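Local coordinates for protein Rio2 kinase (PDB 4GYI) that probably phosphorylates serine and threonine residues of proteins with ATP, and acts in an ATPase-dependent way on the maturing pre-40S ribosomal subunit, at residues 3-8 against 82-87; 88-93 against 180-185; 125-130 against 186-191. All coordinates share one frame; numbering follows the deposited sequence.

Contact 1: 3-8 against 82-87; sequences KLDTRA and LDYLAL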
# COMPACT_ATOMS: atom_id res chain seq x y z
N LYS A 3 -15.93 -6.32 0.27
CA LYS A 3 -15.04 -6.28 1.42
C LYS A 3 -14.40 -7.64 1.66
O LYS A 3 -14.61 -8.58 0.89
CB LYS A 3 -15.78 -5.80 2.66
N LEU A 4 -13.63 -7.75 2.74
CA LEU A 4 -12.94 -9.00 3.07
C LEU A 4 -13.42 -9.61 4.39
O LEU A 4 -13.30 -8.99 5.46
CB LEU A 4 -11.42 -8.78 3.11
CG LEU A 4 -10.55 -9.92 3.66
CD1 LEU A 4 -10.45 -11.13 2.71
CD2 LEU A 4 -9.17 -9.37 4.02
N ASP A 5 -13.96 -10.82 4.33
CA ASP A 5 -14.36 -11.52 5.54
C ASP A 5 -13.36 -12.61 5.91
O ASP A 5 -12.98 -13.43 5.07
CB ASP A 5 -15.78 -12.09 5.43
CG ASP A 5 -15.97 -12.94 4.19
OD1 ASP A 5 -16.18 -12.36 3.10
OD2 ASP A 5 -15.93 -14.18 4.30
N THR A 6 -12.93 -12.60 7.16
CA THR A 6 -11.96 -13.57 7.63
C THR A 6 -12.61 -14.66 8.47
O THR A 6 -11.95 -15.30 9.28
CB THR A 6 -10.89 -12.90 8.49
OG1 THR A 6 -11.50 -12.40 9.69
CG2 THR A 6 -10.23 -11.76 7.73
N ARG A 7 -13.92 -14.84 8.30
CA ARG A 7 -14.65 -15.88 9.03
C ARG A 7 -14.10 -17.29 8.76
O ARG A 7 -13.86 -18.06 9.68
CB ARG A 7 -16.15 -15.84 8.70
CG ARG A 7 -16.89 -14.57 9.12
CD ARG A 7 -18.39 -14.70 8.82
NE ARG A 7 -19.14 -13.50 9.15
CZ ARG A 7 -20.47 -13.40 9.10
NH1 ARG A 7 -21.19 -14.45 8.72
NH2 ARG A 7 -21.08 -12.27 9.41
N ALA A 8 -13.91 -17.60 7.48
CA ALA A 8 -13.51 -18.95 7.06
C ALA A 8 -12.10 -19.29 7.49
O ALA A 8 -11.75 -20.46 7.65
CB ALA A 8 -13.65 -19.10 5.56
N LEU A 82 -5.66 -14.73 -2.11
CA LEU A 82 -4.39 -14.03 -1.89
C LEU A 82 -4.36 -13.30 -0.54
O LEU A 82 -3.38 -13.40 0.20
CB LEU A 82 -4.12 -13.04 -3.05
CG LEU A 82 -2.70 -12.45 -3.16
CD1 LEU A 82 -1.69 -13.56 -3.52
CD2 LEU A 82 -2.62 -11.29 -4.15
N ASP A 83 -5.44 -12.57 -0.24
CA ASP A 83 -5.66 -11.95 1.08
C ASP A 83 -5.38 -12.97 2.19
O ASP A 83 -4.55 -12.74 3.08
CB ASP A 83 -7.12 -11.46 1.23
CG ASP A 83 -7.48 -10.31 0.28
OD1 ASP A 83 -6.57 -9.74 -0.38
OD2 ASP A 83 -8.68 -9.95 0.22
N TYR A 84 -6.07 -14.11 2.11
CA TYR A 84 -5.93 -15.16 3.12
C TYR A 84 -4.49 -15.64 3.23
O TYR A 84 -3.96 -15.76 4.33
CB TYR A 84 -6.84 -16.36 2.81
CG TYR A 84 -8.23 -16.27 3.41
CD1 TYR A 84 -8.79 -17.36 4.08
CD2 TYR A 84 -8.98 -15.11 3.31
CE1 TYR A 84 -10.06 -17.30 4.61
CE2 TYR A 84 -10.25 -15.03 3.85
CZ TYR A 84 -10.79 -16.13 4.50
OH TYR A 84 -12.05 -16.05 5.03
N LEU A 85 -3.85 -15.88 2.09
CA LEU A 85 -2.45 -16.30 2.08
C LEU A 85 -1.55 -15.26 2.74
O LEU A 85 -0.66 -15.61 3.50
CB LEU A 85 -1.97 -16.57 0.65
CG LEU A 85 -2.47 -17.88 0.06
CD1 LEU A 85 -2.18 -17.94 -1.42
CD2 LEU A 85 -1.84 -19.07 0.79
N ALA A 86 -1.79 -13.98 2.45
CA ALA A 86 -1.03 -12.91 3.09
C ALA A 86 -1.22 -12.93 4.60
O ALA A 86 -0.26 -12.83 5.34
CB ALA A 86 -1.44 -11.54 2.53
N LEU A 87 -2.47 -13.03 5.05
CA LEU A 87 -2.76 -13.05 6.49
C LEU A 87 -2.10 -14.23 7.19
O LEU A 87 -1.57 -14.09 8.29
CB LEU A 87 -4.27 -13.10 6.74
CG LEU A 87 -5.02 -11.77 6.75
CD1 LEU A 87 -6.51 -12.02 6.80
CD2 LEU A 87 -4.56 -10.92 7.93
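The Tyr84 ring meets the N-terminal segment 3-8 with its hydroxyl end and rim. Asp5 O lies at the ring edge, in plane. Leu4 CD1 reaches the same edge beside CE2, at 4.1 Å. On the CE1 side of the hydroxyl, Ala8 CB lies 4.1 Å from Tyr84 CE1. Leu12 and Leu63 also touch this ring.

Tyr84 OH donates a hydrogen bond to Asp5 O at 2.8 Å. The hydroxyl sits 18° off the carbonyl plane, and the C=O...O angle is 138°. The chain bends round the Tyr84 hydroxyl, and Ala8 CB lies 3.5 Å from Tyr84 OH.

One helical turn supplies the rest of the surface. The second flat group, the Asp83 carboxylate, lies alongside Leu4. The two side chains run past each other in opposite directions. Leu4 CD1 is 3.3 Å from Asp83 OD2 and 3.7 Å from Asp83 CB. With CG of Leu4 anti to the backbone N (chi1 170°), both methyls reach this carboxylate arm. The carboxylate oxygens have partners beyond the segment: OD2 forms a salt bridge with Arg128 and OD1 a hydrogen bond with His186. Leu4 thus packs against a carboxylate whose rotation is already fixed. One turn further along the helix, Leu87 CD1 meets Thr6 CG2 at 3.8 Å, the two side chains crossing at about a right angle. Leu4 also touches Ile126, and Leu87 touches Leu124, so this patch borders strand 121-127.

Helix 79-92 follows strands 64-68 and 75-77 in the N-terminal Rio2 domain. The leading arm packs across that helix, in a domain of the helix-turn-helix class, consistent with the winged helix that precedes the kinase domain in Rio2 proteins.

Contact 2: 88-93 against 180-185; sequences HTHAAR and PIAQSR. With EDO (1,2-ethanediol), chain E.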
# COMPACT_ATOMS: atom_id res chain seq x y z
N HIS A 88 -2.14 -15.38 6.53
CA HIS A 88 -1.55 -16.60 7.06
C HIS A 88 -0.05 -16.41 7.30
O HIS A 88 0.50 -16.81 8.33
CB HIS A 88 -1.78 -17.74 6.07
CG HIS A 88 -1.56 -19.09 6.65
ND1 HIS A 88 -2.36 -19.62 7.64
CD2 HIS A 88 -0.61 -20.03 6.40
CE1 HIS A 88 -1.93 -20.82 7.96
NE2 HIS A 88 -0.87 -21.09 7.22
N THR A 89 0.60 -15.78 6.33
CA THR A 89 2.02 -15.49 6.44
C THR A 89 2.28 -14.53 7.60
O THR A 89 3.21 -14.75 8.38
CB THR A 89 2.56 -14.92 5.11
OG1 THR A 89 2.46 -15.92 4.10
CG2 THR A 89 4.02 -14.50 5.24
N HIS A 90 1.46 -13.49 7.72
CA HIS A 90 1.63 -12.56 8.84
C HIS A 90 1.37 -13.26 10.19
O HIS A 90 2.05 -12.98 11.17
CB HIS A 90 0.69 -11.36 8.72
CG HIS A 90 1.01 -10.45 7.58
ND1 HIS A 90 2.27 -9.91 7.39
CD2 HIS A 90 0.24 -9.97 6.58
CE1 HIS A 90 2.25 -9.14 6.31
NE2 HIS A 90 1.03 -9.16 5.80
N ALA A 91 0.39 -14.16 10.23
CA ALA A 91 0.10 -14.92 11.43
C ALA A 91 1.27 -15.82 11.79
O ALA A 91 1.70 -15.87 12.95
CB ALA A 91 -1.15 -15.76 11.24
N ALA A 92 1.79 -16.54 10.78
CA ALA A 92 2.81 -17.56 11.01
C ALA A 92 4.11 -16.94 11.49
O ALA A 92 4.81 -17.53 12.30
CB ALA A 92 3.04 -18.37 9.75
N ARG A 93 4.40 -15.75 10.98
CA ARG A 93 5.59 -15.00 11.40
C ARG A 93 5.32 -14.22 12.67
O ARG A 93 6.20 -13.54 13.17
CB ARG A 93 6.05 -14.03 10.29
CG ARG A 93 6.32 -14.68 8.94
CD ARG A 93 7.26 -13.84 8.08
NE ARG A 93 7.31 -14.31 6.70
CZ ARG A 93 8.05 -15.34 6.28
NH1 ARG A 93 8.82 -16.00 7.13
NH2 ARG A 93 8.03 -15.70 5.00
N PRO A 180 7.61 0.72 9.46
CA PRO A 180 7.23 -0.45 8.67
C PRO A 180 7.54 -1.71 9.48
O PRO A 180 8.60 -1.80 10.09
CB PRO A 180 8.15 -0.36 7.46
CG PRO A 180 9.42 0.29 8.00
CD PRO A 180 8.94 1.25 9.10
N ILE A 181 6.63 -2.67 9.50
CA ILE A 181 6.85 -3.86 10.33
C ILE A 181 7.05 -5.15 9.53
O ILE A 181 7.94 -5.93 9.82
CB ILE A 181 5.73 -4.05 11.36
CG1 ILE A 181 5.68 -2.84 12.30
CG2 ILE A 181 5.94 -5.34 12.15
CD1 ILE A 181 4.41 -2.76 13.12
N ALA A 182 6.21 -5.39 8.52
CA ALA A 182 6.37 -6.60 7.72
C ALA A 182 5.69 -6.40 6.39
O ALA A 182 4.90 -5.48 6.24
CB ALA A 182 5.77 -7.79 8.44
N GLN A 183 5.98 -7.26 5.43
CA GLN A 183 5.37 -7.13 4.12
C GLN A 183 5.14 -8.51 3.54
O GLN A 183 6.05 -9.34 3.55
CB GLN A 183 6.26 -6.28 3.20
CG GLN A 183 5.67 -5.99 1.82
CD GLN A 183 5.93 -7.10 0.82
OE1 GLN A 183 7.04 -7.61 0.72
NE2 GLN A 183 4.89 -7.49 0.08
N SER A 184 3.95 -8.78 3.05
CA SER A 184 3.73 -10.05 2.36
C SER A 184 2.82 -9.86 1.17
O SER A 184 1.72 -9.34 1.30
CB SER A 184 3.16 -11.10 3.30
OG SER A 184 2.90 -12.32 2.60
N ARG A 185 3.28 -10.28 -0.01
CA ARG A 185 2.48 -10.17 -1.22
C ARG A 185 2.00 -8.71 -1.44
O ARG A 185 2.82 -7.79 -1.55
CB ARG A 185 1.32 -11.17 -1.18
CG ARG A 185 1.78 -12.60 -1.13
CD ARG A 185 0.71 -13.51 -0.57
NE ARG A 185 1.06 -14.93 -0.63
CZ ARG A 185 1.60 -15.61 0.38
NH1 ARG A 185 1.89 -15.02 1.53
NH2 ARG A 185 1.86 -16.89 0.23
C1 EDO E . 5.42 -12.41 -1.57
O1 EDO E . 5.39 -11.90 -2.91
C2 EDO E . 6.21 -11.47 -0.66
O2 EDO E . 6.18 -10.13 -1.18
O HOH W 1 6.25 -11.39 6.01
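Ala182 CB comes to the ring edge of His90, 4.2 Å from ND1. It lies on strand 180-184, an outermost strand of the five-stranded antiparallel sheet of the RIO kinase domain. Ile181 and Ala182 both face Val189, which makes a classic beta bulge. The helical turns 88-92 of the N-terminal domain run over this strand, their axis 8.9 Å from that of 180-184 at closest approach.

Next in sequence, the CB of Gln183 points away from the helix. Its amide NE2 donates a hydrogen bond to O2 of a bound ethanediol. Its backbone O accepts from a water that also takes a weak bond from Arg93 NE.

Ser184 points back at the helix. Its CB lies 3.7 Å from His90 CE1. Its OG is 3.6 Å from Thr89 CG2. The His90 ring is held in rotation by a hydrogen bond between His90 NE2 and Thr187 OG1.

Arg185 ends the segment. Its chain is extended from CG to NE, which carries the guanidinium across to Thr89. NE forms a salt bridge with Glu24. NH1 makes a weak bond to Ser184 OG, and donates to Thr89 OG1 at 2.8 Å with an N-H...O angle of 151°, the oxygen lying 12° out of the guanidinium plane.

Contact 3: 125-130 against 186-191; sequences KIHRLG and HTIVMS. With ADP (adenosine-5'-diphosphate), chain B; EDO (1,2-ethanediol), chain D.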
# COMPACT_ATOMS: atom_id res chain seq x y z
N LYS A 125 -2.25 -2.78 5.57
CA LYS A 125 -2.69 -2.14 4.34
C LYS A 125 -2.70 -3.18 3.24
O LYS A 125 -1.74 -3.91 3.07
CB LYS A 125 -1.78 -0.97 3.96
CG LYS A 125 -2.20 -0.21 2.67
CD LYS A 125 -1.28 0.97 2.44
CE LYS A 125 -1.60 1.73 1.13
NZ LYS A 125 -0.89 3.05 1.10
N ILE A 126 -3.81 -3.25 2.50
CA ILE A 126 -3.95 -4.21 1.42
C ILE A 126 -4.12 -3.45 0.11
O ILE A 126 -5.07 -2.70 -0.05
CB ILE A 126 -5.20 -5.09 1.63
CG1 ILE A 126 -5.11 -5.80 3.00
CG2 ILE A 126 -5.34 -6.12 0.50
CD1 ILE A 126 -6.33 -6.67 3.35
N HIS A 127 -3.19 -3.61 -0.82
CA HIS A 127 -3.26 -2.87 -2.07
C HIS A 127 -4.28 -3.48 -3.03
O HIS A 127 -4.36 -4.71 -3.18
CB HIS A 127 -1.89 -2.76 -2.73
CG HIS A 127 -0.96 -1.81 -2.03
ND1 HIS A 127 -0.92 -0.47 -2.32
CD2 HIS A 127 -0.05 -2.02 -1.05
CE1 HIS A 127 -0.01 0.12 -1.57
NE2 HIS A 127 0.54 -0.80 -0.78
N ARG A 128 -5.05 -2.60 -3.67
CA ARG A 128 -6.17 -2.95 -4.52
C ARG A 128 -6.14 -2.29 -5.90
O ARG A 128 -7.15 -1.75 -6.35
CB ARG A 128 -7.47 -2.53 -3.81
CG ARG A 128 -7.70 -3.28 -2.50
CD ARG A 128 -7.96 -4.77 -2.72
NE ARG A 128 -8.45 -5.40 -1.49
CZ ARG A 128 -8.33 -6.69 -1.18
NH1 ARG A 128 -7.71 -7.53 -2.01
NH2 ARG A 128 -8.81 -7.13 -0.02
N LEU A 129 -5.00 -2.33 -6.57
CA LEU A 129 -4.90 -1.78 -7.92
C LEU A 129 -5.91 -2.48 -8.83
O LEU A 129 -6.12 -3.68 -8.71
CB LEU A 129 -3.47 -1.97 -8.47
CG LEU A 129 -2.39 -0.94 -8.08
CD1 LEU A 129 -2.29 -0.79 -6.58
CD2 LEU A 129 -1.04 -1.35 -8.62
N GLY A 130 -6.56 -1.74 -9.73
CA GLY A 130 -7.53 -2.33 -10.65
C GLY A 130 -8.97 -2.24 -10.20
O GLY A 130 -9.90 -2.46 -11.00
N HIS A 186 0.69 -8.50 -1.46
CA HIS A 186 0.12 -7.17 -1.67
C HIS A 186 -0.15 -6.39 -0.37
O HIS A 186 -0.93 -5.42 -0.37
CB HIS A 186 -1.17 -7.25 -2.50
CG HIS A 186 -2.24 -8.11 -1.88
ND1 HIS A 186 -1.97 -9.30 -1.24
CD2 HIS A 186 -3.59 -7.96 -1.85
CE1 HIS A 186 -3.10 -9.85 -0.83
NE2 HIS A 186 -4.10 -9.05 -1.18
N THR A 187 0.46 -6.81 0.73
CA THR A 187 0.06 -6.26 2.02
C THR A 187 1.22 -5.69 2.80
O THR A 187 2.36 -6.12 2.63
CB THR A 187 -0.69 -7.30 2.90
OG1 THR A 187 0.24 -8.28 3.39
CG2 THR A 187 -1.75 -7.99 2.09
N ILE A 188 0.94 -4.72 3.66
CA ILE A 188 1.97 -4.22 4.55
C ILE A 188 1.38 -4.14 5.93
O ILE A 188 0.23 -3.73 6.07
CB ILE A 188 2.43 -2.81 4.17
CG1 ILE A 188 3.15 -2.83 2.81
CG2 ILE A 188 3.37 -2.24 5.25
CD1 ILE A 188 3.63 -1.46 2.37
N VAL A 189 2.16 -4.53 6.93
CA VAL A 189 1.79 -4.30 8.31
C VAL A 189 2.66 -3.17 8.80
O VAL A 189 3.87 -3.21 8.63
CB VAL A 189 2.00 -5.55 9.21
CG1 VAL A 189 1.74 -5.20 10.66
CG2 VAL A 189 1.09 -6.68 8.77
N MET A 190 2.06 -2.13 9.37
CA MET A 190 2.85 -1.00 9.82
C MET A 190 2.27 -0.48 11.14
O MET A 190 1.15 -0.82 11.50
CB MET A 190 2.82 0.11 8.77
CG MET A 190 1.47 0.82 8.70
SD MET A 190 1.32 2.00 7.36
CE MET A 190 0.88 0.94 5.99
N SER A 191 3.03 0.35 11.85
CA SER A 191 2.55 0.87 13.13
C SER A 191 1.30 1.71 12.90
O SER A 191 1.09 2.25 11.81
CB SER A 191 3.62 1.70 13.85
OG SER A 191 3.84 2.93 13.19
PB ADP B . -4.67 4.72 0.23
O1B ADP B . -5.85 3.82 -0.07
O2B ADP B . -4.86 6.21 0.10
O3B ADP B . -3.45 4.13 -0.60
PA ADP B . -3.30 5.30 2.70
O1A ADP B . -3.31 6.71 2.17
O2A ADP B . -1.94 4.66 2.98
O3A ADP B . -4.17 4.35 1.73
O5' ADP B . -4.24 5.27 3.99
C5' ADP B . -5.61 5.69 3.88
C4' ADP B . -6.09 6.24 5.22
O4' ADP B . -5.89 5.27 6.26
C3' ADP B . -5.34 7.48 5.70
O3' ADP B . -5.87 8.71 5.18
C2' ADP B . -5.47 7.41 7.20
O2' ADP B . -6.79 7.80 7.60
C1' ADP B . -5.45 5.92 7.46
N9 ADP B . -4.10 5.39 7.73
C8 ADP B . -3.32 4.74 6.84
N7 ADP B . -2.16 4.32 7.41
C5 ADP B . -2.22 4.71 8.70
C6 ADP B . -1.34 4.59 9.88
N6 ADP B . -0.15 3.96 9.78
N1 ADP B . -1.77 5.13 11.04
C2 ADP B . -2.96 5.75 11.16
N3 ADP B . -3.81 5.89 10.13
C4 ADP B . -3.49 5.40 8.90
C1 EDO D . -5.73 -6.91 -6.69
O1 EDO D . -5.33 -5.54 -6.61
C2 EDO D . -6.19 -7.36 -5.31
O2 EDO D . -5.20 -6.99 -4.37
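Lys125 CB packs 3.9 Å from Met190 CE. CG is anti to the backbone N (chi1 -179°), and the chain beyond it is fully extended. CD passes the same methyl and comes 3.8 Å from ADP O2A. CE lies 3.5 Å from ADP O2A and the same distance from ADP O3B. NZ bonds O2A at 2.7 Å and, weakly, O3B. It also forms a salt bridge with Glu163 and a hydrogen bond with the phosphoaspartate at position 258.

This is the strand lysine of the protein kinase fold, paired with a glutamate of helix 149-172. Its strand, 121-127, runs antiparallel to 187-191, which leads into the hinge. Lys125 and Ile188 form a hydrogen-bonded pair: Lys125 N to Ile188 O is 2.7 Å, and Ile188 N bonds back to Lys125 O. Met190 sits where kinases carry the gatekeeper residue, judging by the hinge bonds that follow it. Ser191 O accepts from adenine N6.

Ile126 and Thr187 form the next, non-hydrogen-bonded pair, with side chains on the other side of the sheet. Ile126 CG2 lies over the centre of one face of the Arg128 guanidinium and also touches His186 CD2 at 3.5 Å. The polar ends of Arg128 and His186 both go to Asp83. His127 N donates almost straight to His186 O, at 2.9 Å and 178°. That oxygen also lies in plane at the His127 ring edge, 3.6 Å from CD2.

Overall arrangement
From the N terminus, contact 1 closes first, when helix 79-92 returns to the leading arm across the N-terminal domain. Contact 2 opens on the next turns of that helix. Its loop takes in three strands of the kinase sheet and helix 149-172, and closes at strand 180-184. Contact 3 opens inside that loop, at 125-130, and closes just after it at 186-191, so contacts 2 and 3 cross. Strands 180-184 and 187-191 are consecutive neighbours in one sheet. Helix 79-92 is common to contacts 1 and 2. It also meets contact 3 directly, through polar side chains of both of its halves. The winged-helix domain is thereby joined to the sheet that forms part of the ADP site.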